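Local coordinates for protein glucose-6-phosphate isomerase (Chlamydia trachomatis D/UW-3/CX, PDB 6OTU) that catalyses the reversible isomerization of glucose-6-phosphate to fructose-6-phosphate, at residues A[54-59]-A[455-460]; A[47-52]-A[311-316]. All coordinates share one frame; numbering follows the deposited sequence.

Contact 1 (A[54-59]-A[455-460]). With ACT (acetate ion), chain B.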
loop_
_atom_site.group_PDB
_atom_site.type_symbol
_atom_site.label_atom_id
_atom_site.label_comp_id
_atom_site.label_asym_id
_atom_site.label_seq_id
_atom_site.Cartn_x
_atom_site.Cartn_y
_atom_site.Cartn_z
ATOM N N PHE A 54 -3.616 7.559 24.753
ATOM C CA PHE A 54 -4.441 6.803 23.821
ATOM C C PHE A 54 -5.593 6.131 24.549
ATOM O O PHE A 54 -5.512 5.837 25.739
ATOM C CB PHE A 54 -3.679 5.686 23.102
ATOM C CG PHE A 54 -2.478 6.135 22.351
ATOM C CD1 PHE A 54 -2.588 6.580 21.044
ATOM C CD2 PHE A 54 -1.228 6.067 22.932
ATOM C CE1 PHE A 54 -1.472 6.982 20.344
ATOM C CE2 PHE A 54 -0.102 6.463 22.237
ATOM C CZ PHE A 54 -0.223 6.921 20.938
ATOM N N THR A 55 -6.652 5.841 23.800
ATOM C CA THR A 55 -7.601 4.802 24.170
ATOM C C THR A 55 -7.541 3.699 23.122
ATOM O O THR A 55 -7.426 3.968 21.919
ATOM C CB THR A 55 -9.029 5.351 24.316
ATOM O OG1 THR A 55 -9.020 6.429 25.260
ATOM C CG2 THR A 55 -9.979 4.260 24.810
ATOM N N TYR A 56 -7.569 2.460 23.597
ATOM C CA TYR A 56 -7.531 1.266 22.764
ATOM C C TYR A 56 -8.754 0.424 23.100
ATOM O O TYR A 56 -8.899 -0.029 24.242
ATOM C CB TYR A 56 -6.253 0.480 23.024
ATOM C CG TYR A 56 -5.965 -0.678 22.099
ATOM C CD1 TYR A 56 -5.620 -0.464 20.762
ATOM C CD2 TYR A 56 -6.004 -1.992 22.565
ATOM C CE1 TYR A 56 -5.331 -1.523 19.919
ATOM C CE2 TYR A 56 -5.709 -3.066 21.721
ATOM C CZ TYR A 56 -5.366 -2.819 20.399
ATOM O OH TYR A 56 -5.069 -3.863 19.537
ATOM N N SER A 57 -9.639 0.238 22.122
ATOM C CA SER A 57 -10.856 -0.555 22.274
ATOM C C SER A 57 -10.739 -1.804 21.415
ATOM O O SER A 57 -10.365 -1.720 20.246
ATOM C CB SER A 57 -12.108 0.231 21.875
ATOM O OG SER A 57 -13.298 -0.401 22.345
ATOM N N TYR A 58 -11.058 -2.957 22.001
ATOM C CA TYR A 58 -11.002 -4.234 21.301
ATOM C C TYR A 58 -12.254 -5.051 21.572
ATOM O O TYR A 58 -12.213 -6.279 21.467
ATOM C CB TYR A 58 -9.758 -5.053 21.695
ATOM C CG TYR A 58 -9.517 -5.164 23.197
ATOM C CD1 TYR A 58 -9.026 -4.080 23.922
ATOM C CD2 TYR A 58 -9.771 -6.351 23.888
ATOM C CE1 TYR A 58 -8.794 -4.164 25.290
ATOM C CE2 TYR A 58 -9.544 -6.442 25.271
ATOM C CZ TYR A 58 -9.053 -5.339 25.964
ATOM O OH TYR A 58 -8.809 -5.402 27.328
ATOM N N ALA A 59 -13.359 -4.394 21.945
ATOM C CA ALA A 59 -14.629 -5.092 22.039
ATOM C C ALA A 59 -15.046 -5.697 20.695
ATOM O O ALA A 59 -15.843 -6.641 20.668
ATOM C CB ALA A 59 -15.701 -4.136 22.570
ATOM N N PRO A 455 -13.020 -9.097 12.734
ATOM C CA PRO A 455 -12.561 -8.419 13.951
ATOM C C PRO A 455 -11.770 -7.145 13.674
ATOM O O PRO A 455 -11.155 -6.967 12.621
ATOM C CB PRO A 455 -11.667 -9.474 14.619
ATOM C CG PRO A 455 -11.169 -10.298 13.489
ATOM C CD PRO A 455 -12.263 -10.337 12.463
ATOM N N SER A 456 -11.771 -6.259 14.671
ATOM C CA SER A 456 -10.992 -5.037 14.562
ATOM C C SER A 456 -10.723 -4.469 15.947
ATOM O O SER A 456 -11.394 -4.818 16.926
ATOM C CB SER A 456 -11.692 -3.990 13.679
ATOM O OG SER A 456 -12.991 -3.678 14.152
ATOM N N SER A 457 -9.717 -3.590 16.007
ATOM C CA SER A 457 -9.442 -2.769 17.175
ATOM C C SER A 457 -9.354 -1.302 16.761
ATOM O O SER A 457 -9.228 -0.963 15.578
ATOM C CB SER A 457 -8.148 -3.198 17.893
ATOM O OG SER A 457 -6.994 -2.871 17.138
ATOM N N ILE A 458 -9.412 -0.435 17.767
ATOM C CA ILE A 458 -9.500 1.010 17.598
ATOM C C ILE A 458 -8.491 1.642 18.544
ATOM O O ILE A 458 -8.588 1.466 19.763
ATOM C CB ILE A 458 -10.910 1.556 17.903
ATOM C CG1 ILE A 458 -11.991 0.836 17.092
ATOM C CG2 ILE A 458 -10.957 3.053 17.658
ATOM C CD1 ILE A 458 -13.428 1.313 17.404
ATOM N N LEU A 459 -7.545 2.388 17.989
ATOM C CA LEU A 459 -6.584 3.151 18.765
ATOM C C LEU A 459 -6.777 4.629 18.450
ATOM O O LEU A 459 -6.744 5.016 17.275
ATOM C CB LEU A 459 -5.161 2.705 18.435
ATOM C CG LEU A 459 -4.062 3.377 19.248
ATOM C CD1 LEU A 459 -4.215 3.052 20.730
ATOM C CD2 LEU A 459 -2.699 2.951 18.715
ATOM N N VAL A 460 -6.987 5.455 19.487
ATOM C CA VAL A 460 -7.289 6.874 19.287
ATOM C C VAL A 460 -6.464 7.730 20.237
ATOM O O VAL A 460 -6.317 7.398 21.418
ATOM C CB VAL A 460 -8.793 7.192 19.490
ATOM C CG1 VAL A 460 -9.147 8.559 18.882
ATOM C CG2 VAL A 460 -9.659 6.118 18.909
HETATM C C ACT B . -8.372 9.796 24.611
HETATM O O ACT B . -9.330 8.995 24.730
HETATM O OXT ACT B . -7.969 10.360 23.557
HETATM C CH3 ACT B . -7.559 10.141 25.944
#

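Contact 2 (A[47-52]-A[311-316])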
loop_
_atom_site.group_PDB
_atom_site.type_symbol
_atom_site.label_atom_id
_atom_site.label_comp_id
_atom_site.label_asym_id
_atom_site.label_seq_id
_atom_site.Cartn_x
_atom_site.Cartn_y
_atom_site.Cartn_z
ATOM N N ASN A 47 -13.341 -4.197 27.645
ATOM C CA ASN A 47 -12.312 -4.473 26.632
ATOM C C ASN A 47 -11.743 -3.176 26.040
ATOM O O ASN A 47 -11.791 -2.918 24.834
ATOM C CB ASN A 47 -12.879 -5.364 25.533
ATOM C CG ASN A 47 -13.180 -6.773 26.008
ATOM O OD1 ASN A 47 -13.296 -7.025 27.200
ATOM N ND2 ASN A 47 -13.299 -7.706 25.069
ATOM N N SER A 48 -11.169 -2.357 26.919
ATOM C CA SER A 48 -10.514 -1.127 26.504
ATOM C C SER A 48 -9.400 -0.762 27.482
ATOM O O SER A 48 -9.336 -1.251 28.615
ATOM C CB SER A 48 -11.505 0.032 26.394
ATOM O OG SER A 48 -11.883 0.477 27.683
ATOM N N LEU A 49 -8.538 0.141 27.029
ATOM C CA LEU A 49 -7.360 0.556 27.780
ATOM C C LEU A 49 -7.064 1.987 27.376
ATOM O O LEU A 49 -6.924 2.287 26.189
ATOM C CB LEU A 49 -6.158 -0.357 27.485
ATOM C CG LEU A 49 -4.754 0.065 27.948
ATOM C CD1 LEU A 49 -4.705 0.311 29.440
ATOM C CD2 LEU A 49 -3.704 -0.994 27.534
ATOM N N SER A 50 -7.007 2.891 28.339
ATOM C CA SER A 50 -6.713 4.275 28.012
ATOM C C SER A 50 -5.546 4.716 28.879
ATOM O O SER A 50 -5.633 4.722 30.117
ATOM C CB SER A 50 -7.953 5.169 28.163
ATOM O OG SER A 50 -7.942 5.872 29.375
ATOM N N VAL A 51 -4.442 5.044 28.213
ATOM C CA VAL A 51 -3.150 5.237 28.852
ATOM C C VAL A 51 -2.206 5.850 27.823
ATOM O O VAL A 51 -2.400 5.691 26.610
ATOM C CB VAL A 51 -2.622 3.902 29.428
ATOM C CG1 VAL A 51 -1.978 3.040 28.350
ATOM C CG2 VAL A 51 -1.664 4.144 30.573
ATOM N N GLU A 52 -1.221 6.615 28.313
ATOM C CA GLU A 52 -0.151 7.204 27.501
ATOM C C GLU A 52 -0.689 8.046 26.343
ATOM O O GLU A 52 -0.091 8.115 25.266
ATOM C CB GLU A 52 0.807 6.121 26.997
ATOM C CG GLU A 52 1.575 5.371 28.115
ATOM C CD GLU A 52 2.501 6.274 28.957
ATOM O OE1 GLU A 52 2.818 5.888 30.104
ATOM O OE2 GLU A 52 2.913 7.363 28.492
ATOM N N GLU A 311 -3.082 -4.185 30.644
ATOM C CA GLU A 311 -2.675 -2.818 30.960
ATOM C C GLU A 311 -1.493 -2.322 30.117
ATOM O O GLU A 311 -0.867 -1.328 30.494
ATOM C CB GLU A 311 -2.339 -2.700 32.442
ATOM C CG GLU A 311 -3.516 -2.946 33.350
ATOM C CD GLU A 311 -3.105 -3.084 34.809
ATOM O OE1 GLU A 311 -1.918 -2.817 35.138
ATOM O OE2 GLU A 311 -3.975 -3.459 35.627
ATOM N N ASN A 312 -1.209 -2.957 28.970
ATOM C CA ASN A 312 0.024 -2.739 28.204
ATOM C C ASN A 312 -0.333 -2.673 26.713
ATOM O O ASN A 312 -0.711 -3.687 26.117
ATOM C CB ASN A 312 1.030 -3.867 28.499
ATOM C CG ASN A 312 2.385 -3.694 27.790
ATOM O OD1 ASN A 312 2.448 -3.233 26.648
ATOM N ND2 ASN A 312 3.468 -4.136 28.450
ATOM N N LEU A 313 -0.207 -1.485 26.105
ATOM C CA LEU A 313 -0.681 -1.306 24.731
ATOM C C LEU A 313 0.045 -2.214 23.739
ATOM O O LEU A 313 -0.617 -3.053 23.105
ATOM C CB LEU A 313 -0.607 0.180 24.358
ATOM C CG LEU A 313 -1.588 1.090 25.118
ATOM C CD1 LEU A 313 -1.165 2.525 25.023
ATOM C CD2 LEU A 313 -3.026 0.912 24.602
ATOM N N PRO A 314 1.377 -2.153 23.585
ATOM C CA PRO A 314 2.009 -3.023 22.583
ATOM C C PRO A 314 1.898 -4.509 22.898
ATOM O O PRO A 314 1.802 -5.316 21.965
ATOM C CB PRO A 314 3.465 -2.542 22.567
ATOM C CG PRO A 314 3.680 -1.914 23.873
ATOM C CD PRO A 314 2.375 -1.315 24.278
ATOM N N LEU A 315 1.860 -4.889 24.173
ATOM C CA LEU A 315 1.729 -6.298 24.523
ATOM C C LEU A 315 0.335 -6.827 24.199
ATOM O O LEU A 315 0.192 -7.954 23.716
ATOM C CB LEU A 315 2.044 -6.502 26.009
ATOM C CG LEU A 315 2.098 -7.977 26.413
ATOM C CD1 LEU A 315 3.074 -8.714 25.494
ATOM C CD2 LEU A 315 2.497 -8.136 27.873
ATOM N N LEU A 316 -0.707 -6.039 24.478
ATOM C CA LEU A 316 -2.063 -6.445 24.119
ATOM C C LEU A 316 -2.214 -6.545 22.608
ATOM O O LEU A 316 -2.733 -7.537 22.086
ATOM C CB LEU A 316 -3.076 -5.449 24.694
ATOM C CG LEU A 316 -4.582 -5.682 24.558
ATOM C CD1 LEU A 316 -4.964 -7.120 24.891
ATOM C CD2 LEU A 316 -5.341 -4.719 25.474
#

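Contact 1 (A[54-59]-A[455-460])
Strands 54-57 and 456-460 run antiparallel, their short axes 4.7 Å apart at closest approach and inclined at 170°. Thr55 pairs with Val460 and Ser57 with Ile458 as hydrogen-bonded pairs, each joined by reciprocal backbone bonds; Thr55 N lies 2.9 Å from Val460 O, and Ser57 N is equally close to Ile458 O. Between them, Tyr56 and Leu459 form a non-hydrogen-bonded pair, flanked by CA-H contacts such as Tyr56 CA to Ile458 O at 3.2 Å. On the face bearing Tyr56, Leu459 CD1 inserts between two aromatic residues, 3.6 Å from Phe54 CB and 3.8 Å from Tyr56 CD1. With CG anti to the backbone N (chi1 -171°), the Tyr56 ring swings across Leu459 at about a right angle and meets its CB edge-on. The pairing lies inside the mixed sheet of this phosphoglucose isomerase, where 54-57 joins antiparallel to 456-461, whose other neighbour, 401-406, is parallel. Helices 313-327 and 466-487 pack on the Tyr56 and Leu459 side. The reverse face meets Val531, Leu528 and Leu532 of the second subunit and, through Ile458 and Val460, helix 422-439 of the same chain. Thr55 OG1 donates to an acetate oxygen 2.6 Å away, the ion probably coming from the crystallisation liquor.

Contact 2 (A[47-52]-A[311-316])
The start of helix 313-327 packs against 48-51, one of the two edge strands of the mixed sheet within this chain, an apolar strand-to-helix contact made by Leu49 and Val51 with Leu313. With CG anti to N (chi1 168°), the Leu49 side chain extends to the helix start, where CD2 lies 3.6 Å from Leu313 CD2 and 3.5 Å from Asn312 N. The two leucines therefore meet through their delta methyls, their side chains crossing at a slant, while Leu49 CD1 reaches the backbone of Glu311 at CA. Leu313 turns its other methyl, CD1, to the CG1 branch of Val51: the two carbons are 3.5 Å apart, tighter than usual, and the side chains lie alongside each other, pointing opposite ways. Asn312 is the N-cap of the helix; its OD1 accepts from Leu315 N at 3.0 Å, and the N-H points well at the oxygen (162°), although the donor sits 56° out of the amide carbonyl plane. Asn312 ND2 in turn binds the carbonyl oxygens of Thr306 and Ala304, tying the cap to the preceding loop. Beyond these pairs, Leu313 also packs on Phe54 and Tyr56 of strand 54-57 and on Phe475 of helix 466-487, while Val51 reaches His303 of helix 287-303.

From the N terminus, after helices 18-26 and 41-46, the chain enters strand 48-51, first half of contact 2, and turns directly into strand 54-57, first half of contact 1. A probable hydrogen bond from Tyr56 N to Leu49 O (2.7 Å) joins the strands, and Tyr58 N to Asn47 O (2.9 Å) continues the pairing just beyond them. Contact 2 closes first, when the chain returns at 311-316 after 258 intervening residues; contact 1 closes at 455-460, after 395. Because the segments alternate, the two loops cross instead of nesting. Their centres are about 9 Å apart. Together they tie the N-terminal strand pair to the start of helix 313-327 and to strand 456-461.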